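Long-range contact in GlcNAc-alpha-1,4-Gal-releasing endo-beta-galactosidase (Clostridium perfringens, PDB 1UPS), which probably hydrolyses O-glycosidic bonds as a calcium-binding endo-beta-galactosidase of glycoside hydrolase family 16, releasing GlcNAc-alpha-1,4-Gal: residues K127-S138 against P210-W221. Numbering follows the deposited sequence.
Sequences KYGYFEIRAKLS and PTSEYHIYAMEW
With chi1 at 164°, Trp221 swings CG opposite its own backbone N and lays its indole against the chain at Lys127 and Tyr128, while Tyr128, at chi1 -50°, turns its ring edge onto that indole. The result is a T-shaped pair: CD2 of Tyr128 lies 3.4 Å from NE1 of Trp221, with the planes 73° apart. Phe131 CE1 meets the indole rim at Trp221 CE3 (3.7 Å), completing an aromatic cluster. Gly129, with a positive phi that suits a residue without a side chain, pairs with Trp221 through two hydrogen bonds, the first two of eight that join antiparallel strands 129-136 and 215-221. On the sheet face of Glu132 and Arg134, Ile216 CG2 packs 3.5 Å from CD of Glu132, whose carboxylate is hydrogen-bonded to Tyr273. At the far end Lys136 CB sits over one face of Tyr214, 3.9 Å from the centroid in a CH-pi contact; opposite, the Arg134 guanidinium lies nearly parallel to the ring but centred over Tyr214 CB, with NH1 reaching over the ring. The extended chain of Arg134 lets its flat guanidinium also form a salt bridge with Asp272, a calcium ligand. Through Arg134 the strand pair thus reaches the metal's second shell, probably helping position Asp272.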
ATOM      1  N   LYS A 127      -4.314 -14.691   4.745  1.00 11.66           N
ATOM      2  CA  LYS A 127      -3.014 -14.347   4.164  1.00 11.60           C
ATOM      3  C   LYS A 127      -3.166 -14.263   2.640  1.00 11.79           C
ATOM      4  O   LYS A 127      -3.594 -15.235   2.001  1.00 11.81           O
ATOM      5  CB  LYS A 127      -1.969 -15.405   4.556  1.00 11.96           C
ATOM      6  CG  LYS A 127      -0.584 -15.214   3.917  1.00 12.73           C
ATOM      7  CD  LYS A 127       0.434 -16.316   4.320  1.00 15.36           C
ATOM      8  CE  LYS A 127       0.012 -17.699   3.851  1.00 18.01           C
ATOM      9  NZ  LYS A 127       0.854 -18.778   4.469  1.00 20.80           N
ATOM     10  N   TYR A 128      -2.792 -13.099   2.086  1.00 11.64           N
ATOM     11  CA  TYR A 128      -2.855 -12.767   0.649  1.00 11.32           C
ATOM     12  C   TYR A 128      -4.260 -12.491   0.125  1.00 11.31           C
ATOM     13  O   TYR A 128      -5.249 -12.966   0.686  1.00 11.90           O
ATOM     14  CB  TYR A 128      -2.174 -13.823  -0.238  1.00 10.98           C
ATOM     15  CG  TYR A 128      -0.775 -14.194   0.222  1.00 11.70           C
ATOM     16  CD1 TYR A 128      -0.371 -15.531   0.262  1.00 12.13           C
ATOM     17  CD2 TYR A 128       0.133 -13.210   0.624  1.00 11.16           C
ATOM     18  CE1 TYR A 128       0.899 -15.879   0.682  1.00 13.79           C
ATOM     19  CE2 TYR A 128       1.424 -13.551   1.057  1.00 12.29           C
ATOM     20  CZ  TYR A 128       1.792 -14.892   1.088  1.00 13.86           C
ATOM     21  OH  TYR A 128       3.063 -15.240   1.509  1.00 13.79           O
ATOM     22  N   GLY A 129      -4.328 -11.730  -0.965  1.00 10.68           N
ATOM     23  CA  GLY A 129      -5.602 -11.508  -1.645  1.00 10.87           C
ATOM     24  C   GLY A 129      -5.737 -10.098  -2.184  1.00 11.64           C
ATOM     25  O   GLY A 129      -4.805  -9.285  -2.074  1.00 11.34           O
ATOM     26  N   TYR A 130      -6.912  -9.817  -2.759  1.00 11.10           N
ATOM     27  CA  TYR A 130      -7.244  -8.487  -3.275  1.00 11.28           C
ATOM     28  C   TYR A 130      -8.282  -7.875  -2.329  1.00 11.09           C
ATOM     29  O   TYR A 130      -9.404  -8.374  -2.222  1.00 11.60           O
ATOM     30  CB  TYR A 130      -7.823  -8.591  -4.715  1.00 10.66           C
ATOM     31  CG  TYR A 130      -7.872  -7.234  -5.416  1.00 10.54           C
ATOM     32  CD1 TYR A 130      -8.916  -6.334  -5.184  1.00  9.71           C
ATOM     33  CD2 TYR A 130      -6.845  -6.833  -6.259  1.00 11.60           C
ATOM     34  CE1 TYR A 130      -8.942  -5.064  -5.807  1.00 10.88           C
ATOM     35  CE2 TYR A 130      -6.859  -5.578  -6.873  1.00 12.08           C
ATOM     36  CZ  TYR A 130      -7.908  -4.702  -6.653  1.00 12.02           C
ATOM     37  OH  TYR A 130      -7.893  -3.471  -7.287  1.00 12.37           O
ATOM     38  N   PHE A 131      -7.883  -6.827  -1.607  1.00 10.90           N
ATOM     39  CA  PHE A 131      -8.699  -6.235  -0.541  1.00 10.25           C
ATOM     40  C   PHE A 131      -9.214  -4.886  -0.999  1.00 10.24           C
ATOM     41  O   PHE A 131      -8.440  -4.119  -1.556  1.00 10.64           O
ATOM     42  CB  PHE A 131      -7.798  -6.003   0.675  1.00 10.89           C
ATOM     43  CG  PHE A 131      -7.264  -7.274   1.284  1.00  9.84           C
ATOM     44  CD1 PHE A 131      -6.250  -8.004   0.659  1.00 10.11           C
ATOM     45  CD2 PHE A 131      -7.804  -7.756   2.480  1.00 11.39           C
ATOM     46  CE1 PHE A 131      -5.776  -9.207   1.231  1.00 11.81           C
ATOM     47  CE2 PHE A 131      -7.345  -8.941   3.059  1.00 11.61           C
ATOM     48  CZ  PHE A 131      -6.329  -9.671   2.444  1.00 10.30           C
ATOM     49  N   GLU A 132     -10.494  -4.580  -0.768  1.00  9.39           N
ATOM     50  CA  GLU A 132     -11.039  -3.343  -1.332  1.00  9.51           C
ATOM     51  C   GLU A 132     -12.080  -2.723  -0.422  1.00  9.81           C
ATOM     52  O   GLU A 132     -12.908  -3.447   0.157  1.00 11.40           O
ATOM     53  CB  GLU A 132     -11.660  -3.651  -2.708  1.00  9.76           C
ATOM     54  CG  GLU A 132     -12.292  -2.461  -3.435  1.00  9.44           C
ATOM     55  CD  GLU A 132     -12.755  -2.846  -4.837  1.00 10.51           C
ATOM     56  OE1 GLU A 132     -13.977  -2.713  -5.132  1.00  9.93           O
ATOM     57  OE2 GLU A 132     -11.905  -3.290  -5.653  1.00 11.29           O
ATOM     58  N   ILE A 133     -12.038  -1.397  -0.275  1.00  9.41           N
ATOM     59  CA  ILE A 133     -13.168  -0.674   0.303  1.00  9.30           C
ATOM     60  C   ILE A 133     -13.601   0.435  -0.645  1.00  9.91           C
ATOM     61  O   ILE A 133     -12.828   0.874  -1.520  1.00 10.64           O
ATOM     62  CB  ILE A 133     -12.856  -0.092   1.711  1.00  9.24           C
ATOM     63  CG1 ILE A 133     -11.849   1.088   1.621  1.00 10.07           C
ATOM     64  CG2 ILE A 133     -12.428  -1.238   2.682  1.00  9.95           C
ATOM     65  CD1 ILE A 133     -11.618   1.868   2.992  1.00 10.70           C
ATOM     66  N   ARG A 134     -14.841   0.883  -0.469  1.00 10.17           N
ATOM     67  CA  ARG A 134     -15.311   2.071  -1.147  1.00 10.10           C
ATOM     68  C   ARG A 134     -15.728   3.005  -0.026  1.00 10.73           C
ATOM     69  O   ARG A 134     -16.511   2.621   0.838  1.00 11.15           O
ATOM     70  CB  ARG A 134     -16.494   1.729  -2.063  1.00 10.21           C
ATOM     71  CG  ARG A 134     -17.089   2.926  -2.786  1.00 10.84           C
ATOM     72  CD  ARG A 134     -18.021   2.484  -3.940  1.00  9.78           C
ATOM     73  NE  ARG A 134     -18.574   3.598  -4.708  1.00 12.60           N
ATOM     74  CZ  ARG A 134     -19.739   4.197  -4.447  1.00 15.32           C
ATOM     75  NH1 ARG A 134     -20.471   3.812  -3.413  1.00 14.39           N
ATOM     76  NH2 ARG A 134     -20.183   5.191  -5.228  1.00 13.22           N
ATOM     77  N   ALA A 135     -15.157   4.208   0.006  1.00 10.45           N
ATOM     78  CA  ALA A 135     -15.297   5.051   1.186  1.00 10.33           C
ATOM     79  C   ALA A 135     -15.310   6.523   0.823  1.00 10.68           C
ATOM     80  O   ALA A 135     -14.733   6.915  -0.188  1.00 10.95           O
ATOM     81  CB  ALA A 135     -14.115   4.758   2.196  1.00 10.55           C
ATOM     82  N   LYS A 136     -15.962   7.328   1.667  1.00 10.82           N
ATOM     83  CA  LYS A 136     -15.957   8.783   1.586  1.00 10.52           C
ATOM     84  C   LYS A 136     -15.371   9.278   2.911  1.00 10.72           C
ATOM     85  O   LYS A 136     -15.883   8.940   3.993  1.00  9.79           O
ATOM     86  CB  LYS A 136     -17.379   9.309   1.389  1.00 11.29           C
ATOM     87  CG  LYS A 136     -17.486  10.832   1.473  1.00 12.34           C
ATOM     88  CD  LYS A 136     -18.755  11.375   0.845  1.00 16.87           C
ATOM     89  CE  LYS A 136     -20.030  10.984   1.553  1.00 22.89           C
ATOM     90  NZ  LYS A 136     -21.205  11.408   0.670  1.00 26.63           N
ATOM     91  N   LEU A 137     -14.294  10.061   2.820  1.00  9.82           N
ATOM     92  CA  LEU A 137     -13.500  10.420   4.002  1.00 10.46           C
ATOM     93  C   LEU A 137     -14.093  11.609   4.755  1.00 11.04           C
ATOM     94  O   LEU A 137     -14.973  12.314   4.235  1.00 10.68           O
ATOM     95  CB  LEU A 137     -12.057  10.732   3.601  1.00 10.88           C
ATOM     96  CG  LEU A 137     -11.320   9.669   2.759  1.00 13.29           C
ATOM     97  CD1 LEU A 137      -9.845  10.010   2.659  1.00 14.16           C
ATOM     98  CD2 LEU A 137     -11.483   8.283   3.317  1.00 13.63           C
ATOM     99  N   SER A 138     -13.632  11.807   5.994  1.00 10.02           N
ATOM    100  CA  SER A 138     -14.128  12.912   6.805  1.00 11.17           C
ATOM    101  C   SER A 138     -13.991  14.254   6.110  1.00 10.36           C
ATOM    102  O   SER A 138     -12.955  14.533   5.524  1.00 11.11           O
ATOM    103  CB  SER A 138     -13.351  12.988   8.125  1.00 10.72           C
ATOM    104  OG  SER A 138     -13.839  14.078   8.913  1.00 12.29           O
ATOM    105  N   PRO A 210     -11.569  13.212  -2.336  1.00 12.37           N
ATOM    106  CA  PRO A 210     -11.865  12.131  -1.384  1.00 11.72           C
ATOM    107  C   PRO A 210     -12.776  12.487  -0.195  1.00 11.86           C
ATOM    108  O   PRO A 210     -13.402  11.564   0.304  1.00 11.51           O
ATOM    109  CB  PRO A 210     -10.470  11.718  -0.887  1.00 11.92           C
ATOM    110  CG  PRO A 210      -9.606  11.955  -2.124  1.00 12.11           C
ATOM    111  CD  PRO A 210     -10.117  13.331  -2.585  1.00 11.43           C
ATOM    112  N   THR A 211     -12.847  13.753   0.227  1.00 11.39           N
ATOM    113  CA  THR A 211     -13.657  14.129   1.405  1.00 12.04           C
ATOM    114  C   THR A 211     -15.107  14.530   1.091  1.00 12.86           C
ATOM    115  O   THR A 211     -15.895  14.797   2.008  1.00 12.76           O
ATOM    116  CB  THR A 211     -12.985  15.252   2.237  1.00 11.97           C
ATOM    117  OG1 THR A 211     -12.936  16.484   1.476  1.00 11.96           O
ATOM    118  CG2 THR A 211     -11.523  14.909   2.542  1.00 12.21           C
ATOM    119  N   SER A 212     -15.470  14.537  -0.193  1.00 13.00           N
ATOM    120  CA  SER A 212     -16.863  14.817  -0.581  1.00 13.39           C
ATOM    121  C   SER A 212     -17.481  13.748  -1.485  1.00 13.17           C
ATOM    122  O   SER A 212     -18.664  13.854  -1.879  1.00 13.07           O
ATOM    123  CB  SER A 212     -16.976  16.188  -1.261  1.00 14.27           C
ATOM    124  OG  SER A 212     -16.366  16.163  -2.542  1.00 14.51           O
ATOM    125  N   GLU A 213     -16.682  12.738  -1.826  1.00 12.52           N
ATOM    126  CA  GLU A 213     -17.068  11.697  -2.796  1.00 12.32           C
ATOM    127  C   GLU A 213     -16.654  10.298  -2.316  1.00 11.93           C
ATOM    128  O   GLU A 213     -15.647  10.141  -1.627  1.00 12.12           O
ATOM    129  CB  GLU A 213     -16.365  11.958  -4.137  1.00 12.20           C
ATOM    130  CG  GLU A 213     -16.710  13.301  -4.767  1.00 12.80           C
ATOM    131  CD  GLU A 213     -15.702  13.771  -5.809  1.00 16.19           C
ATOM    132  OE1 GLU A 213     -15.914  14.883  -6.333  1.00 15.67           O
ATOM    133  OE2 GLU A 213     -14.711  13.054  -6.101  1.00 15.40           O
ATOM    134  N   TYR A 214     -17.404   9.277  -2.725  1.00 11.66           N
ATOM    135  CA  TYR A 214     -16.939   7.909  -2.540  1.00 10.98           C
ATOM    136  C   TYR A 214     -15.871   7.606  -3.584  1.00 11.13           C
ATOM    137  O   TYR A 214     -16.059   7.916  -4.783  1.00 11.82           O
ATOM    138  CB  TYR A 214     -18.077   6.911  -2.707  1.00 11.39           C
ATOM    139  CG  TYR A 214     -18.960   6.851  -1.495  1.00 11.86           C
ATOM    140  CD1 TYR A 214     -18.629   6.033  -0.403  1.00  9.95           C
ATOM    141  CD2 TYR A 214     -20.113   7.632  -1.425  1.00 14.58           C
ATOM    142  CE1 TYR A 214     -19.476   5.965   0.732  1.00 11.40           C
ATOM    143  CE2 TYR A 214     -20.952   7.581  -0.310  1.00 15.22           C
ATOM    144  CZ  TYR A 214     -20.618   6.761   0.773  1.00 13.96           C
ATOM    145  OH  TYR A 214     -21.459   6.731   1.873  1.00 14.60           O
ATOM    146  N   HIS A 215     -14.767   7.009  -3.123  1.00 10.52           N
ATOM    147  CA  HIS A 215     -13.734   6.475  -4.014  1.00 10.92           C
ATOM    148  C   HIS A 215     -13.354   5.071  -3.580  1.00 10.77           C
ATOM    149  O   HIS A 215     -13.711   4.647  -2.487  1.00 10.87           O
ATOM    150  CB  HIS A 215     -12.529   7.417  -4.084  1.00 11.21           C
ATOM    151  CG  HIS A 215     -12.851   8.687  -4.794  1.00 10.63           C
ATOM    152  ND1 HIS A 215     -12.738   8.813  -6.163  1.00 12.12           N
ATOM    153  CD2 HIS A 215     -13.400   9.844  -4.349  1.00 11.91           C
ATOM    154  CE1 HIS A 215     -13.150  10.018  -6.525  1.00 13.31           C
ATOM    155  NE2 HIS A 215     -13.563  10.661  -5.445  1.00 12.78           N
ATOM    156  N   ILE A 216     -12.695   4.336  -4.470  1.00 10.19           N
ATOM    157  CA  ILE A 216     -12.345   2.953  -4.201  1.00  9.83           C
ATOM    158  C   ILE A 216     -10.852   2.882  -3.871  1.00  9.65           C
ATOM    159  O   ILE A 216     -10.009   3.392  -4.624  1.00 10.15           O
ATOM    160  CB  ILE A 216     -12.731   2.020  -5.421  1.00  9.88           C
ATOM    161  CG1 ILE A 216     -14.255   2.058  -5.664  1.00  9.58           C
ATOM    162  CG2 ILE A 216     -12.313   0.591  -5.158  1.00  9.82           C
ATOM    163  CD1 ILE A 216     -14.749   1.170  -6.837  1.00 11.66           C
ATOM    164  N   TYR A 217     -10.545   2.239  -2.747  1.00  9.60           N
ATOM    165  CA  TYR A 217      -9.175   2.025  -2.283  1.00  9.33           C
ATOM    166  C   TYR A 217      -8.959   0.526  -2.193  1.00  9.98           C
ATOM    167  O   TYR A 217      -9.780  -0.190  -1.625  1.00 10.30           O
ATOM    168  CB  TYR A 217      -8.981   2.651  -0.882  1.00  9.33           C
ATOM    169  CG  TYR A 217      -9.280   4.141  -0.874  1.00  9.55           C
ATOM    170  CD1 TYR A 217     -10.545   4.619  -0.524  1.00 10.58           C
ATOM    171  CD2 TYR A 217      -8.297   5.065  -1.236  1.00 10.29           C
ATOM    172  CE1 TYR A 217     -10.822   6.009  -0.511  1.00 10.57           C
ATOM    173  CE2 TYR A 217      -8.554   6.441  -1.234  1.00  9.05           C
ATOM    174  CZ  TYR A 217      -9.828   6.896  -0.878  1.00 11.77           C
ATOM    175  OH  TYR A 217     -10.090   8.245  -0.883  1.00 11.74           O
ATOM    176  N   ALA A 218      -7.852   0.047  -2.740  1.00 10.06           N
ATOM    177  CA  ALA A 218      -7.600  -1.393  -2.738  1.00 10.25           C
ATOM    178  C   ALA A 218      -6.124  -1.717  -2.590  1.00 10.37           C
ATOM    179  O   ALA A 218      -5.253  -0.915  -2.955  1.00 10.27           O
ATOM    180  CB  ALA A 218      -8.175  -2.063  -4.022  1.00 10.00           C
ATOM    181  N   MET A 219      -5.870  -2.897  -2.029  1.00 10.10           N
ATOM    182  CA  MET A 219      -4.532  -3.450  -1.941  1.00 10.33           C
ATOM    183  C   MET A 219      -4.549  -4.900  -2.415  1.00 10.45           C
ATOM    184  O   MET A 219      -5.340  -5.722  -1.923  1.00 10.92           O
ATOM    185  CB  MET A 219      -4.006  -3.404  -0.494  1.00 10.25           C
ATOM    186  CG  MET A 219      -2.685  -4.201  -0.340  1.00 10.67           C
ATOM    187  SD  MET A 219      -2.160  -4.334   1.396  1.00 12.43           S
ATOM    188  CE  MET A 219      -3.341  -5.493   1.999  1.00 11.31           C
ATOM    189  N   GLU A 220      -3.652  -5.227  -3.343  1.00 10.73           N
ATOM    190  CA  GLU A 220      -3.394  -6.631  -3.641  1.00 10.77           C
ATOM    191  C   GLU A 220      -2.108  -7.045  -2.939  1.00 10.70           C
ATOM    192  O   GLU A 220      -1.032  -6.477  -3.179  1.00 10.83           O
ATOM    193  CB  GLU A 220      -3.316  -6.916  -5.155  1.00 11.01           C
ATOM    194  CG  GLU A 220      -3.231  -8.423  -5.422  1.00 12.12           C
ATOM    195  CD  GLU A 220      -3.847  -8.859  -6.748  1.00 13.18           C
ATOM    196  OE1 GLU A 220      -4.592  -9.863  -6.771  1.00 14.81           O
ATOM    197  OE2 GLU A 220      -3.578  -8.208  -7.762  1.00 14.00           O
ATOM    198  N   TRP A 221      -2.249  -8.022  -2.050  1.00 10.62           N
ATOM    199  CA  TRP A 221      -1.160  -8.507  -1.209  1.00 11.22           C
ATOM    200  C   TRP A 221      -0.822  -9.902  -1.726  1.00 11.52           C
ATOM    201  O   TRP A 221      -1.639 -10.815  -1.659  1.00 11.22           O
ATOM    202  CB  TRP A 221      -1.632  -8.517   0.253  1.00 11.46           C
ATOM    203  CG  TRP A 221      -0.826  -9.331   1.263  1.00 10.30           C
ATOM    204  CD1 TRP A 221       0.507  -9.686   1.215  1.00 10.63           C
ATOM    205  CD2 TRP A 221      -1.328  -9.846   2.486  1.00 10.04           C
ATOM    206  NE1 TRP A 221       0.846 -10.401   2.345  1.00 11.56           N
ATOM    207  CE2 TRP A 221      -0.263 -10.523   3.139  1.00 10.90           C
ATOM    208  CE3 TRP A 221      -2.591  -9.831   3.097  1.00  9.66           C
ATOM    209  CZ2 TRP A 221      -0.429 -11.185   4.364  1.00 11.25           C
ATOM    210  CZ3 TRP A 221      -2.751 -10.466   4.320  1.00 11.17           C
ATOM    211  CH2 TRP A 221      -1.670 -11.136   4.943  1.00 10.86           C
TER
HETATM  212  O   HOH W   1     -12.779   8.895  -0.654  1.00 14.76           O